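Local coordinates for AAEL008620-PA odorant-binding protein (Aedes aegypti, PDB 5V13) that binds juvenile hormone in the mosquito hemolymph, as a member of the odorant-binding protein family, at residues A42-H54 with K274-N286. Residues are numbered along the deposited sequence; the frame is centred on the assembly and turned at random.
Sequences ASIEQKINWVKWH and KEEPWKSAVDFAN. With JH3 (methyl (2E,6E)-9-[(2R)-3,3-dimethyloxiran-2-yl]-3,7-dimethylnona-2,6-dienoate), chain E.
Part of the wall of the juvenile hormone pocket is built where helix 44-51 and its end meet the C-terminal helix 278-286: V51 and W53 on one side and A281 and W278 on the other line the hormone, and F284 packs beside W53. The two helices run nearly parallel at 22°, the axes 8.7 Å apart. At the centre V51 CB lies 3.6 Å from A281 CB. V51 CG1, placed beside the backbone N (chi1 -58°), touches both P277 CB and the ester end of the hormone, while CG2 rests on the backbone of A281. P277, which follows a cis peptide bond, packs its ring against K47 CB, I44 CD1 and I48 CG1. I48 CD1 crosses E276 at about a right angle, 3.8 Å from E276 CD; that carboxylate turns back on its own helix start and accepts from S280 N through OE2 (3.0 Å). Helix 44-51 ends in a Schellman motif (H54 N to N49 O, W53 N to W50 O), with W53 at positive phi. The turn brings K52 CA over the centre of the F284 ring, a CH-pi contact 3.8 Å from the centroid, with K52 CG against F284 CD1. W53 CD1 meets F284 CE2 at 3.7 Å, rim to rim, and the indole lays one face along JH3 C5. No direct hydrogen bond joins the segments; one water instead donates to V51 O and A281 O, and another links K52 NZ with S280 OG. W53 O is hydrogen-bonded to Y133 OH and H137 NE2. The C-terminal helix lies beside helices 26-38 (L37), 44-51 and 137-143 (L141), its W278 and A281 facing the hormone's methyl ester end.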
loop_
_atom_site.group_PDB
_atom_site.type_symbol
_atom_site.label_atom_id
_atom_site.label_comp_id
_atom_site.label_asym_id
_atom_site.label_seq_id
_atom_site.Cartn_x
_atom_site.Cartn_y
_atom_site.Cartn_z
ATOM N N ALA B 42 -15.793 -4.912 -30.595
ATOM C CA ALA B 42 -16.391 -6.232 -30.462
ATOM C C ALA B 42 -17.616 -6.196 -29.545
ATOM O O ALA B 42 -17.776 -5.303 -28.706
ATOM C CB ALA B 42 -15.362 -7.225 -29.920
ATOM N N SER B 43 -18.476 -7.201 -29.706
ATOM C CA SER B 43 -19.651 -7.359 -28.861
ATOM C C SER B 43 -19.253 -7.533 -27.401
ATOM O O SER B 43 -18.127 -7.914 -27.074
ATOM C CB SER B 43 -20.463 -8.582 -29.287
ATOM O OG SER B 43 -19.787 -9.765 -28.871
ATOM N N ILE B 44 -20.215 -7.278 -26.512
ATOM C CA ILE B 44 -19.975 -7.477 -25.084
ATOM C C ILE B 44 -19.746 -8.951 -24.772
ATOM O O ILE B 44 -18.939 -9.292 -23.904
ATOM C CB ILE B 44 -21.148 -6.914 -24.256
ATOM C CG1 ILE B 44 -21.152 -5.384 -24.292
ATOM C CG2 ILE B 44 -21.065 -7.419 -22.819
ATOM C CD1 ILE B 44 -19.988 -4.766 -23.538
ATOM N N GLU B 45 -20.470 -9.853 -25.440
ATOM C CA GLU B 45 -20.260 -11.273 -25.158
ATOM C C GLU B 45 -18.832 -11.673 -25.467
ATOM O O GLU B 45 -18.202 -12.415 -24.699
ATOM C CB GLU B 45 -21.227 -12.145 -25.954
ATOM C CG GLU B 45 -22.575 -12.307 -25.280
ATOM C CD GLU B 45 -23.247 -10.978 -25.091
ATOM O OE1 GLU B 45 -23.652 -10.666 -23.944
ATOM O OE2 GLU B 45 -23.321 -10.233 -26.100
ATOM N N GLN B 46 -18.298 -11.173 -26.583
ATOM C CA GLN B 46 -16.898 -11.420 -26.910
ATOM C C GLN B 46 -15.980 -10.868 -25.829
ATOM O O GLN B 46 -15.078 -11.566 -25.344
ATOM C CB GLN B 46 -16.569 -10.815 -28.275
ATOM C CG GLN B 46 -17.168 -11.590 -29.445
ATOM C CD GLN B 46 -16.390 -12.855 -29.778
ATOM O OE1 GLN B 46 -16.007 -13.627 -28.891
ATOM N NE2 GLN B 46 -16.141 -13.066 -31.066
ATOM N N LYS B 47 -16.202 -9.615 -25.422
ATOM C CA LYS B 47 -15.326 -9.019 -24.411
ATOM C C LYS B 47 -15.418 -9.737 -23.067
ATOM O O LYS B 47 -14.436 -9.760 -22.313
ATOM C CB LYS B 47 -15.642 -7.533 -24.242
ATOM C CG LYS B 47 -15.283 -6.701 -25.457
ATOM C CD LYS B 47 -15.732 -5.252 -25.297
ATOM C CE LYS B 47 -15.291 -4.417 -26.492
ATOM N NZ LYS B 47 -15.440 -2.949 -26.249
ATOM N N ILE B 48 -16.576 -10.315 -22.740
ATOM C CA ILE B 48 -16.679 -11.116 -21.520
ATOM C C ILE B 48 -15.804 -12.362 -21.622
ATOM O O ILE B 48 -15.102 -12.723 -20.668
ATOM C CB ILE B 48 -18.151 -11.473 -21.232
ATOM C CG1 ILE B 48 -18.919 -10.234 -20.778
ATOM C CG2 ILE B 48 -18.243 -12.567 -20.180
ATOM C CD1 ILE B 48 -20.420 -10.465 -20.663
ATOM N N ASN B 49 -15.821 -13.034 -22.779
ATOM C CA ASN B 49 -14.914 -14.162 -22.984
ATOM C C ASN B 49 -13.460 -13.749 -22.818
ATOM O O ASN B 49 -12.642 -14.528 -22.315
ATOM C CB ASN B 49 -15.115 -14.764 -24.371
ATOM C CG ASN B 49 -16.453 -15.444 -24.516
ATOM O OD1 ASN B 49 -16.939 -16.091 -23.588
ATOM N ND2 ASN B 49 -17.058 -15.304 -25.688
ATOM N N TRP B 50 -13.108 -12.536 -23.252
ATOM C CA TRP B 50 -11.713 -12.119 -23.143
ATOM C C TRP B 50 -11.310 -11.914 -21.688
ATOM O O TRP B 50 -10.221 -12.334 -21.274
ATOM C CB TRP B 50 -11.460 -10.836 -23.931
ATOM C CG TRP B 50 -11.841 -10.912 -25.398
ATOM C CD1 TRP B 50 -12.184 -12.023 -26.103
ATOM C CD2 TRP B 50 -11.937 -9.815 -26.305
ATOM N NE1 TRP B 50 -12.471 -11.689 -27.410
ATOM C CE2 TRP B 50 -12.320 -10.336 -27.558
ATOM C CE3 TRP B 50 -11.703 -8.439 -26.190
ATOM C CZ2 TRP B 50 -12.518 -9.523 -28.679
ATOM C CZ3 TRP B 50 -11.894 -7.632 -27.309
ATOM C CH2 TRP B 50 -12.296 -8.178 -28.531
ATOM N N VAL B 51 -12.163 -11.267 -20.890
ATOM C CA VAL B 51 -11.774 -11.023 -19.500
ATOM C C VAL B 51 -11.777 -12.294 -18.665
ATOM O O VAL B 51 -11.268 -12.276 -17.540
ATOM C CB VAL B 51 -12.670 -9.959 -18.829
ATOM C CG1 VAL B 51 -12.613 -8.646 -19.596
ATOM C CG2 VAL B 51 -14.112 -10.451 -18.695
ATOM N N LYS B 52 -12.344 -13.390 -19.177
ATOM C CA LYS B 52 -12.211 -14.719 -18.586
ATOM C C LYS B 52 -11.064 -15.511 -19.207
ATOM O O LYS B 52 -11.000 -16.737 -19.046
ATOM C CB LYS B 52 -13.516 -15.507 -18.734
ATOM C CG LYS B 52 -14.690 -14.944 -17.962
ATOM C CD LYS B 52 -15.967 -15.681 -18.358
ATOM C CE LYS B 52 -17.193 -15.080 -17.698
ATOM N NZ LYS B 52 -18.435 -15.608 -18.329
ATOM N N TRP B 53 -10.188 -14.835 -19.944
ATOM C CA TRP B 53 -8.961 -15.410 -20.487
ATOM C C TRP B 53 -9.205 -16.521 -21.509
ATOM O O TRP B 53 -8.348 -17.386 -21.709
ATOM C CB TRP B 53 -8.051 -15.913 -19.364
ATOM C CG TRP B 53 -7.481 -14.800 -18.539
ATOM C CD1 TRP B 53 -8.087 -14.146 -17.500
ATOM C CD2 TRP B 53 -6.186 -14.210 -18.682
ATOM N NE1 TRP B 53 -7.244 -13.184 -16.991
ATOM C CE2 TRP B 53 -6.067 -13.209 -17.695
ATOM C CE3 TRP B 53 -5.108 -14.436 -19.544
ATOM C CZ2 TRP B 53 -4.920 -12.427 -17.555
ATOM C CZ3 TRP B 53 -3.960 -13.670 -19.387
ATOM C CH2 TRP B 53 -3.879 -12.677 -18.409
ATOM N N HIS B 54 -10.333 -16.525 -22.212
ATOM C CA HIS B 54 -10.506 -17.443 -23.345
ATOM C C HIS B 54 -11.056 -16.707 -24.563
ATOM O O HIS B 54 -12.245 -16.810 -24.896
ATOM C CB HIS B 54 -11.354 -18.667 -22.972
ATOM C CG HIS B 54 -12.633 -18.357 -22.259
ATOM N ND1 HIS B 54 -13.795 -18.029 -22.924
ATOM C CD2 HIS B 54 -12.948 -18.384 -20.942
ATOM C CE1 HIS B 54 -14.764 -17.840 -22.045
ATOM N NE2 HIS B 54 -14.276 -18.051 -20.835
ATOM N N LYS B 274 -20.823 -2.629 -12.046
ATOM C CA LYS B 274 -21.714 -3.731 -12.378
ATOM C C LYS B 274 -22.063 -3.778 -13.865
ATOM O O LYS B 274 -22.847 -4.633 -14.279
ATOM C CB LYS B 274 -22.984 -3.644 -11.523
ATOM C CG LYS B 274 -22.701 -3.731 -10.017
ATOM C CD LYS B 274 -22.090 -5.079 -9.638
ATOM C CE LYS B 274 -21.805 -5.175 -8.140
ATOM N NZ LYS B 274 -21.472 -6.572 -7.712
ATOM N N GLU B 275 -21.486 -2.897 -14.675
ATOM C CA GLU B 275 -21.595 -3.004 -16.119
ATOM C C GLU B 275 -20.601 -4.023 -16.656
ATOM O O GLU B 275 -19.538 -4.249 -16.077
ATOM C CB GLU B 275 -21.337 -1.654 -16.774
ATOM C CG GLU B 275 -22.133 -0.524 -16.181
ATOM C CD GLU B 275 -21.850 0.778 -16.887
ATOM O OE1 GLU B 275 -21.128 1.623 -16.318
ATOM O OE2 GLU B 275 -22.333 0.945 -18.026
ATOM N N GLU B 276 -20.955 -4.639 -17.778
ATOM C CA GLU B 276 -20.036 -5.552 -18.433
ATOM C C GLU B 276 -19.140 -4.789 -19.399
ATOM O O GLU B 276 -19.520 -3.725 -19.903
ATOM C CB GLU B 276 -20.820 -6.636 -19.171
ATOM C CG GLU B 276 -21.617 -7.571 -18.252
ATOM C CD GLU B 276 -20.726 -8.478 -17.409
ATOM O OE1 GLU B 276 -21.262 -9.314 -16.662
ATOM O OE2 GLU B 276 -19.483 -8.364 -17.486
ATOM N N PRO B 277 -17.928 -5.301 -19.696
ATOM C CA PRO B 277 -17.344 -6.565 -19.224
ATOM C C PRO B 277 -16.700 -6.466 -17.842
ATOM O O PRO B 277 -16.140 -7.454 -17.375
ATOM C CB PRO B 277 -16.283 -6.868 -20.283
ATOM C CG PRO B 277 -15.807 -5.509 -20.712
ATOM C CD PRO B 277 -17.052 -4.628 -20.672
ATOM N N TRP B 278 -16.803 -5.299 -17.203
ATOM C CA TRP B 278 -16.054 -5.057 -15.967
ATOM C C TRP B 278 -16.509 -5.978 -14.839
ATOM O O TRP B 278 -15.676 -6.503 -14.087
ATOM C CB TRP B 278 -16.179 -3.584 -15.563
ATOM C CG TRP B 278 -16.059 -2.676 -16.752
ATOM C CD1 TRP B 278 -17.024 -1.853 -17.251
ATOM C CD2 TRP B 278 -14.930 -2.551 -17.630
ATOM N NE1 TRP B 278 -16.559 -1.201 -18.366
ATOM C CE2 TRP B 278 -15.279 -1.616 -18.623
ATOM C CE3 TRP B 278 -13.649 -3.121 -17.659
ATOM C CZ2 TRP B 278 -14.404 -1.243 -19.640
ATOM C CZ3 TRP B 278 -12.783 -2.758 -18.683
ATOM C CH2 TRP B 278 -13.162 -1.821 -19.651
ATOM N N LYS B 279 -17.818 -6.195 -14.705
ATOM C CA LYS B 279 -18.311 -7.051 -13.628
ATOM C C LYS B 279 -17.813 -8.476 -13.799
ATOM O O LYS B 279 -17.328 -9.098 -12.844
ATOM C CB LYS B 279 -19.845 -7.022 -13.573
ATOM C CG LYS B 279 -20.408 -7.932 -12.489
ATOM C CD LYS B 279 -21.778 -8.474 -12.844
ATOM C CE LYS B 279 -22.810 -7.367 -12.834
ATOM N NZ LYS B 279 -24.014 -7.699 -13.642
ATOM N N SER B 280 -17.917 -9.013 -15.018
ATOM C CA SER B 280 -17.435 -10.368 -15.254
ATOM C C SER B 280 -15.939 -10.472 -15.021
ATOM O O SER B 280 -15.452 -11.516 -14.572
ATOM C CB SER B 280 -17.774 -10.819 -16.669
ATOM O OG SER B 280 -19.144 -11.156 -16.742
ATOM N N ALA B 281 -15.196 -9.415 -15.343
ATOM C CA ALA B 281 -13.748 -9.453 -15.184
ATOM C C ALA B 281 -13.371 -9.610 -13.719
ATOM O O ALA B 281 -12.489 -10.410 -13.370
ATOM C CB ALA B 281 -13.120 -8.179 -15.750
ATOM N N VAL B 282 -14.028 -8.843 -12.854
ATOM C CA VAL B 282 -13.710 -8.861 -11.429
ATOM C C VAL B 282 -14.187 -10.157 -10.794
ATOM O O VAL B 282 -13.475 -10.765 -9.989
ATOM C CB VAL B 282 -14.328 -7.630 -10.748
ATOM C CG1 VAL B 282 -14.218 -7.743 -9.233
ATOM C CG2 VAL B 282 -13.652 -6.378 -11.253
ATOM N N ASP B 283 -15.403 -10.597 -11.139
ATOM C CA ASP B 283 -15.911 -11.857 -10.606
ATOM C C ASP B 283 -15.001 -13.020 -10.971
ATOM O O ASP B 283 -14.733 -13.890 -10.133
ATOM C CB ASP B 283 -17.332 -12.110 -11.107
ATOM C CG ASP B 283 -18.376 -11.331 -10.323
ATOM O OD1 ASP B 283 -17.998 -10.449 -9.522
ATOM O OD2 ASP B 283 -19.582 -11.605 -10.504
ATOM N N PHE B 284 -14.514 -13.059 -12.220
ATOM C CA PHE B 284 -13.623 -14.144 -12.626
ATOM C C PHE B 284 -12.306 -14.085 -11.859
ATOM O O PHE B 284 -11.827 -15.106 -11.347
ATOM C CB PHE B 284 -13.357 -14.082 -14.130
ATOM C CG PHE B 284 -12.478 -15.181 -14.637
ATOM C CD1 PHE B 284 -13.022 -16.408 -14.988
ATOM C CD2 PHE B 284 -11.116 -14.991 -14.771
ATOM C CE1 PHE B 284 -12.227 -17.422 -15.463
ATOM C CE2 PHE B 284 -10.314 -16.008 -15.242
ATOM C CZ PHE B 284 -10.879 -17.228 -15.587
ATOM N N ALA B 285 -11.699 -12.899 -11.792
ATOM C CA ALA B 285 -10.389 -12.765 -11.161
ATOM C C ALA B 285 -10.454 -13.014 -9.660
ATOM O O ALA B 285 -9.472 -13.473 -9.067
ATOM C CB ALA B 285 -9.817 -11.375 -11.427
ATOM N N ASN B 286 -11.602 -12.724 -9.037
ATOM C CA ASN B 286 -11.732 -12.813 -7.586
ATOM C C ASN B 286 -11.930 -14.235 -7.098
ATOM O O ASN B 286 -11.601 -14.540 -5.946
ATOM C CB ASN B 286 -12.916 -11.976 -7.106
ATOM C CG ASN B 286 -12.504 -10.623 -6.608
ATOM O OD1 ASN B 286 -11.364 -10.423 -6.194
ATOM N ND2 ASN B 286 -13.439 -9.678 -6.625
HETATM C C1 JH3 E . -9.399 -7.413 -18.069
HETATM O O2 JH3 E . -9.405 -7.875 -16.942
HETATM O O1 JH3 E . -9.919 -6.082 -18.256
HETATM C CM JH3 E . -10.337 -5.343 -17.107
HETATM C C2 JH3 E . -8.873 -8.114 -19.256
HETATM C C3 JH3 E . -8.371 -9.349 -19.311
HETATM C "C3'" JH3 E . -8.262 -10.269 -18.127
HETATM C C4 JH3 E . -7.877 -9.814 -20.661
HETATM C C5 JH3 E . -6.547 -10.541 -20.482
HETATM C C6 JH3 E . -5.829 -10.605 -21.812
HETATM C C7 JH3 E . -5.892 -11.667 -22.627
HETATM C "C7'" JH3 E . -6.733 -12.865 -22.272
HETATM C C8 JH3 E . -5.118 -11.619 -23.935
HETATM C C9 JH3 E . -4.019 -12.694 -24.001
HETATM C CA JH3 E . -3.123 -12.694 -22.766
HETATM O O3 JH3 E . -1.985 -13.578 -22.886
HETATM C CB JH3 E . -1.701 -12.181 -22.988
HETATM C "CB'" JH3 E . -1.120 -11.489 -21.750
HETATM C CC JH3 E . -1.248 -11.762 -24.379
HETATM O O HOH W 1 -10.639 -11.263 -15.057
HETATM O O HOH W 2 -20.032 -13.492 -16.722
#